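Local coordinates for protein putative tRNA (Adenine(37)-N6)-methyltransferase (Pseudomonas aeruginosa, PDB 7BTU) that probably methylates the threonylcarbamoyl-modified adenosine at position 37 of tRNA, with S-adenosyl-L-methionine as methyl donor, at residues G55-S60 / E113-G118; R171-H176 / Q182-L187. All blocks are in the same frame, centred on the assembly; numbering follows the deposited sequence.

The two contacts belong to different parts of the chain. Interaction 1 lies in the region of the N-terminal TrmO family, where the turn at 55-60 packs against the last residues of strand 105-116, part of a closed antiparallel barrel. Interaction 2 falls in the region of the C-terminal family and joins helix 167-180 to the start of helix 184-193 across a short connection. Their centres are 27 Å apart, and their nearest atoms, about 9 Å apart, do not touch. Interaction 1 also borders the second subunit, through L56, Q58 and S60, whereas no other chain of the assembly touches the segments of interaction 2.

Interaction 1 of 2, residues G55-S60 / E113-G118; sequences GLEQVS and EGFEAG
The ring of F115, near the end of barrel strand 105-116, reaches across to L56 and E57 in the 3-10 turn that precedes strand 61-67. CB of L56 lies 3.5 Å from CE1 of F115, approaching obliquely, and the backbone N of E57 sits beside the same CE1, close to the ring plane at its edge. The carboxylate of E57 comes to the far end of the ring, with CD 3.5 Å from CZ of F115 and in the plane of the ring. The carboxylate and ring planes are 68° apart, and the two side chains cross at about a right angle.

The acidic end reaches this place because the chain of E57 bends at chi2 (85°). It also folds back on its own turn: the N of G55 donates to OE1 of E57 over 2.8 Å, a bent bond (130°) that ties down one oxygen.

Further out, L53 and L120 also pack against F115, and F94 of the second subunit lies against L56, placing the contact near the dimer interface. Strand 105-116 carries a classic beta bulge just before F115, with E113 and G114 both facing W121. Within the turn, the 3-10 segment is marked by the bond from N of Q58 to O of G55, 3.2 Å long.

Interaction 2 of 2, residues R171-H176 / Q182-L187; sequences RQAHEH and QPVAEL
A water molecule accepts the N-H of A185 over 3.0 Å and donates a weak hydrogen bond to the carbonyl O of A173, 3.4 Å from the water O. It thereby bridges two consecutive helices, 167-180 and 184-193, joined by a short loop in a helix-loop-helix arrangement beside the mixed sheet of the C-terminal region. The bridge suits the start of a helix: A185 N lies in the first turn after P183, the N-cap residue and centre of an inverse gamma turn, where the usual acceptor four residues back is not part of the helix, and the water accepts its N-H instead.

Next to the water the contact is mostly apolar and close. The backbones come nearest at A173 and A185, whose CA atoms are 5.2 Å apart, a separation allowed by two small side chains. Their methyl groups meet, CB of A173 to CB of A185, at 4.0 Å. V184 packs alongside, its CB also lying against the carbonyl O of A173, at 3.7 Å. Its branches divide the work: CG1, anti to the backbone N (chi1 166°), lies near CB of A173, while CG2 approaches the backbone C of H176 at 4.2 Å.

W165 of strand 162-165 touches both alanines, and L216 of strand 216-222 touches V184 and H176, so the sheet adjoins the helix pair. The imidazole of H176 leads away from helix 184-193, and its ND1 is hydrogen-bonded to R179. Q172 links its helix to strand 227-234 through a bond from N of V233 to its OE1.

One turn apart on the same helix, R171 and E175 form a salt bridge in which NH1 of R171 donates to OE2 of E175 in the guanidinium plane, at an N-H...O angle of 163°.

Interaction 1 of 2, residues G55-S60 / E113-G118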
loop_
_atom_site.group_PDB
_atom_site.type_symbol
_atom_site.label_atom_id
_atom_site.label_comp_id
_atom_site.label_asym_id
_atom_site.label_seq_id
_atom_site.Cartn_x
_atom_site.Cartn_y
_atom_site.Cartn_z
ATOM N N GLY B 55 2.112 -19.116 -6.600
ATOM C CA GLY B 55 1.071 -18.204 -7.086
ATOM C C GLY B 55 1.596 -16.860 -7.582
ATOM O O GLY B 55 0.920 -16.184 -8.384
ATOM N N LEU B 56 2.791 -16.465 -7.153
ATOM C CA LEU B 56 3.401 -15.220 -7.618
ATOM C C LEU B 56 3.754 -15.233 -9.100
ATOM O O LEU B 56 3.991 -14.163 -9.677
ATOM C CB LEU B 56 4.643 -14.914 -6.762
ATOM C CG LEU B 56 4.229 -14.338 -5.404
ATOM C CD1 LEU B 56 5.449 -13.972 -4.527
ATOM C CD2 LEU B 56 3.239 -13.139 -5.495
ATOM N N GLU B 57 3.715 -16.393 -9.758
ATOM C CA GLU B 57 3.927 -16.429 -11.204
ATOM C C GLU B 57 2.875 -15.640 -11.978
ATOM O O GLU B 57 3.128 -15.254 -13.120
ATOM C CB GLU B 57 3.903 -17.877 -11.721
ATOM C CG GLU B 57 4.832 -18.875 -11.005
ATOM C CD GLU B 57 4.216 -19.519 -9.714
ATOM O OE1 GLU B 57 3.184 -19.007 -9.208
ATOM O OE2 GLU B 57 4.796 -20.529 -9.204
ATOM N N GLN B 58 1.699 -15.425 -11.416
ATOM C CA GLN B 58 0.608 -14.732 -12.097
ATOM C C GLN B 58 0.575 -13.221 -11.799
ATOM O O GLN B 58 -0.353 -12.518 -12.210
ATOM C CB GLN B 58 -0.730 -15.373 -11.663
ATOM C CG GLN B 58 -0.740 -16.930 -11.667
ATOM C CD GLN B 58 -1.787 -17.560 -10.677
ATOM O OE1 GLN B 58 -2.936 -17.111 -10.583
ATOM N NE2 GLN B 58 -1.379 -18.621 -9.972
ATOM N N VAL B 59 1.567 -12.712 -11.099
ATOM C CA VAL B 59 1.521 -11.386 -10.506
ATOM C C VAL B 59 2.694 -10.572 -11.048
ATOM O O VAL B 59 3.845 -10.996 -10.921
ATOM C CB VAL B 59 1.605 -11.489 -8.976
ATOM C CG1 VAL B 59 1.978 -10.149 -8.360
ATOM C CG2 VAL B 59 0.249 -12.090 -8.395
ATOM N N SER B 60 2.421 -9.377 -11.579
ATOM C CA SER B 60 3.541 -8.600 -12.124
ATOM C C SER B 60 4.200 -7.700 -11.074
ATOM O O SER B 60 5.383 -7.343 -11.198
ATOM C CB SER B 60 3.056 -7.757 -13.300
ATOM O OG SER B 60 2.076 -6.838 -12.836
ATOM N N GLU B 113 10.221 -9.363 -11.041
ATOM C CA GLU B 113 10.770 -9.949 -12.269
ATOM C C GLU B 113 10.694 -11.460 -12.231
ATOM O O GLU B 113 10.655 -12.094 -13.279
ATOM C CB GLU B 113 12.229 -9.529 -12.465
ATOM C CG GLU B 113 12.371 -8.028 -12.734
ATOM C CD GLU B 113 11.867 -7.625 -14.158
ATOM O OE1 GLU B 113 11.577 -6.431 -14.402
ATOM O OE2 GLU B 113 11.744 -8.515 -15.025
ATOM N N GLY B 114 10.729 -12.044 -11.043
ATOM C CA GLY B 114 10.719 -13.497 -10.932
ATOM C C GLY B 114 11.108 -13.871 -9.514
ATOM O O GLY B 114 11.410 -13.008 -8.684
ATOM N N PHE B 115 11.122 -15.173 -9.253
ATOM C CA PHE B 115 11.454 -15.579 -7.901
ATOM C C PHE B 115 11.939 -17.018 -7.898
ATOM O O PHE B 115 11.734 -17.771 -8.853
ATOM C CB PHE B 115 10.240 -15.438 -6.981
ATOM C CG PHE B 115 9.071 -16.297 -7.369
ATOM C CD1 PHE B 115 8.111 -15.814 -8.257
ATOM C CD2 PHE B 115 8.911 -17.579 -6.836
ATOM C CE1 PHE B 115 7.018 -16.594 -8.637
ATOM C CE2 PHE B 115 7.791 -18.356 -7.185
ATOM C CZ PHE B 115 6.843 -17.852 -8.078
ATOM N N GLU B 116 12.571 -17.387 -6.787
ATOM C CA GLU B 116 12.921 -18.767 -6.505
ATOM C C GLU B 116 12.832 -18.904 -4.995
ATOM O O GLU B 116 12.550 -17.925 -4.298
ATOM C CB GLU B 116 14.326 -19.124 -7.029
ATOM C CG GLU B 116 15.456 -18.337 -6.281
ATOM C CD GLU B 116 16.852 -18.677 -6.812
ATOM O OE1 GLU B 116 16.937 -19.416 -7.799
ATOM O OE2 GLU B 116 17.852 -18.171 -6.280
ATOM N N ALA B 117 13.044 -20.117 -4.484
ATOM C CA ALA B 117 13.057 -20.292 -3.028
ATOM C C ALA B 117 13.980 -19.279 -2.360
ATOM O O ALA B 117 15.158 -19.181 -2.703
ATOM C CB ALA B 117 13.512 -21.713 -2.685
ATOM N N GLY B 118 13.443 -18.487 -1.447
ATOM C CA GLY B 118 14.276 -17.594 -0.678
ATOM C C GLY B 118 14.663 -16.292 -1.361
ATOM O O GLY B 118 15.385 -15.491 -0.755
#

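Interaction 2 of 2, residues R171-H176 / Q182-L187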
loop_
_atom_site.group_PDB
_atom_site.type_symbol
_atom_site.label_atom_id
_atom_site.label_comp_id
_atom_site.label_asym_id
_atom_site.label_seq_id
_atom_site.Cartn_x
_atom_site.Cartn_y
_atom_site.Cartn_z
ATOM N N ARG B 171 32.385 4.021 -21.565
ATOM C CA ARG B 171 33.243 2.855 -21.392
ATOM C C ARG B 171 33.193 2.350 -19.954
ATOM O O ARG B 171 33.091 1.139 -19.715
ATOM C CB ARG B 171 34.697 3.184 -21.776
ATOM C CG ARG B 171 35.682 2.066 -21.423
ATOM C CD ARG B 171 37.147 2.417 -21.775
ATOM N NE ARG B 171 37.632 3.613 -21.068
ATOM C CZ ARG B 171 38.025 3.633 -19.789
ATOM N NH1 ARG B 171 37.987 2.525 -19.056
ATOM N NH2 ARG B 171 38.457 4.767 -19.235
ATOM N N GLN B 172 33.347 3.255 -18.978
ATOM C CA GLN B 172 33.366 2.801 -17.579
ATOM C C GLN B 172 32.041 2.175 -17.168
ATOM O O GLN B 172 32.024 1.177 -16.427
ATOM C CB GLN B 172 33.748 3.948 -16.621
ATOM C CG GLN B 172 35.201 4.423 -16.817
ATOM C CD GLN B 172 35.420 5.820 -16.275
ATOM O OE1 GLN B 172 34.470 6.635 -16.217
ATOM N NE2 GLN B 172 36.664 6.144 -15.980
ATOM N N ALA B 173 30.916 2.775 -17.570
ATOM C CA ALA B 173 29.621 2.162 -17.260
ATOM C C ALA B 173 29.528 0.759 -17.843
ATOM O O ALA B 173 28.963 -0.152 -17.202
ATOM C CB ALA B 173 28.457 3.020 -17.784
ATOM N N HIS B 174 30.032 0.573 -19.080
ATOM C CA HIS B 174 29.996 -0.750 -19.707
ATOM C C HIS B 174 30.804 -1.747 -18.884
ATOM O O HIS B 174 30.305 -2.822 -18.513
ATOM C CB HIS B 174 30.539 -0.688 -21.129
ATOM C CG HIS B 174 30.504 -2.007 -21.824
ATOM N ND1 HIS B 174 31.583 -2.871 -21.846
ATOM C CD2 HIS B 174 29.497 -2.641 -22.463
ATOM C CE1 HIS B 174 31.253 -3.967 -22.510
ATOM N NE2 HIS B 174 29.986 -3.860 -22.874
ATOM N N GLU B 175 32.060 -1.384 -18.563
ATOM C CA GLU B 175 32.961 -2.279 -17.828
ATOM C C GLU B 175 32.377 -2.649 -16.460
ATOM O O GLU B 175 32.460 -3.797 -16.010
ATOM C CB GLU B 175 34.322 -1.590 -17.619
ATOM C CG GLU B 175 35.168 -1.467 -18.918
ATOM C CD GLU B 175 36.307 -0.444 -18.792
ATOM O OE1 GLU B 175 36.372 0.272 -17.758
ATOM O OE2 GLU B 175 37.121 -0.344 -19.729
ATOM N N HIS B 176 31.821 -1.677 -15.765
ATOM C CA HIS B 176 31.321 -2.021 -14.451
ATOM C C HIS B 176 30.028 -2.818 -14.548
ATOM O O HIS B 176 29.755 -3.665 -13.680
ATOM C CB HIS B 176 31.169 -0.733 -13.636
ATOM C CG HIS B 176 32.479 -0.211 -13.128
ATOM N ND1 HIS B 176 33.190 -0.827 -12.117
ATOM C CD2 HIS B 176 33.218 0.855 -13.508
ATOM C CE1 HIS B 176 34.298 -0.151 -11.874
ATOM N NE2 HIS B 176 34.345 0.871 -12.718
ATOM N N GLN B 182 24.849 -6.058 -14.158
ATOM C CA GLN B 182 23.732 -5.135 -13.931
ATOM C C GLN B 182 23.688 -4.152 -15.083
ATOM O O GLN B 182 24.736 -3.862 -15.679
ATOM C CB GLN B 182 23.863 -4.344 -12.602
ATOM C CG GLN B 182 23.692 -5.201 -11.323
ATOM C CD GLN B 182 22.251 -5.669 -11.204
ATOM O OE1 GLN B 182 21.339 -5.033 -11.765
ATOM N NE2 GLN B 182 22.027 -6.714 -10.450
ATOM N N PRO B 183 22.493 -3.624 -15.439
ATOM C CA PRO B 183 22.430 -2.613 -16.546
ATOM C C PRO B 183 22.838 -1.222 -16.070
ATOM O O PRO B 183 22.005 -0.312 -15.915
ATOM C CB PRO B 183 20.961 -2.664 -16.971
ATOM C CG PRO B 183 20.234 -2.993 -15.656
ATOM C CD PRO B 183 21.151 -4.027 -14.966
ATOM N N VAL B 184 24.144 -1.056 -15.832
ATOM C CA VAL B 184 24.636 0.135 -15.131
ATOM C C VAL B 184 24.378 1.392 -15.948
ATOM O O VAL B 184 24.001 2.442 -15.404
ATOM C CB VAL B 184 26.128 -0.020 -14.764
ATOM C CG1 VAL B 184 26.770 1.376 -14.345
ATOM C CG2 VAL B 184 26.293 -1.025 -13.626
ATOM N N ALA B 185 24.648 1.340 -17.251
ATOM C CA ALA B 185 24.471 2.546 -18.063
ATOM C C ALA B 185 23.014 2.986 -18.049
ATOM O O ALA B 185 22.713 4.179 -17.892
ATOM C CB ALA B 185 24.928 2.300 -19.497
ATOM N N GLU B 186 22.087 2.017 -18.189
ATOM C CA GLU B 186 20.672 2.352 -18.199
ATOM C C GLU B 186 20.234 2.860 -16.841
ATOM O O GLU B 186 19.461 3.819 -16.751
ATOM C CB GLU B 186 19.822 1.129 -18.563
ATOM C CG GLU B 186 19.940 0.847 -20.064
ATOM C CD GLU B 186 19.082 -0.338 -20.453
ATOM O OE1 GLU B 186 19.574 -1.471 -20.317
ATOM O OE2 GLU B 186 17.919 -0.135 -20.868
ATOM N N LEU B 187 20.739 2.241 -15.786
ATOM C CA LEU B 187 20.379 2.716 -14.447
ATOM C C LEU B 187 20.829 4.152 -14.272
ATOM O O LEU B 187 20.078 4.994 -13.748
ATOM C CB LEU B 187 21.026 1.840 -13.385
ATOM C CG LEU B 187 20.893 2.325 -11.929
ATOM C CD1 LEU B 187 19.463 2.390 -11.455
ATOM C CD2 LEU B 187 21.702 1.368 -11.046
HETATM O O HOH W 1 25.996 -0.944 -18.654
#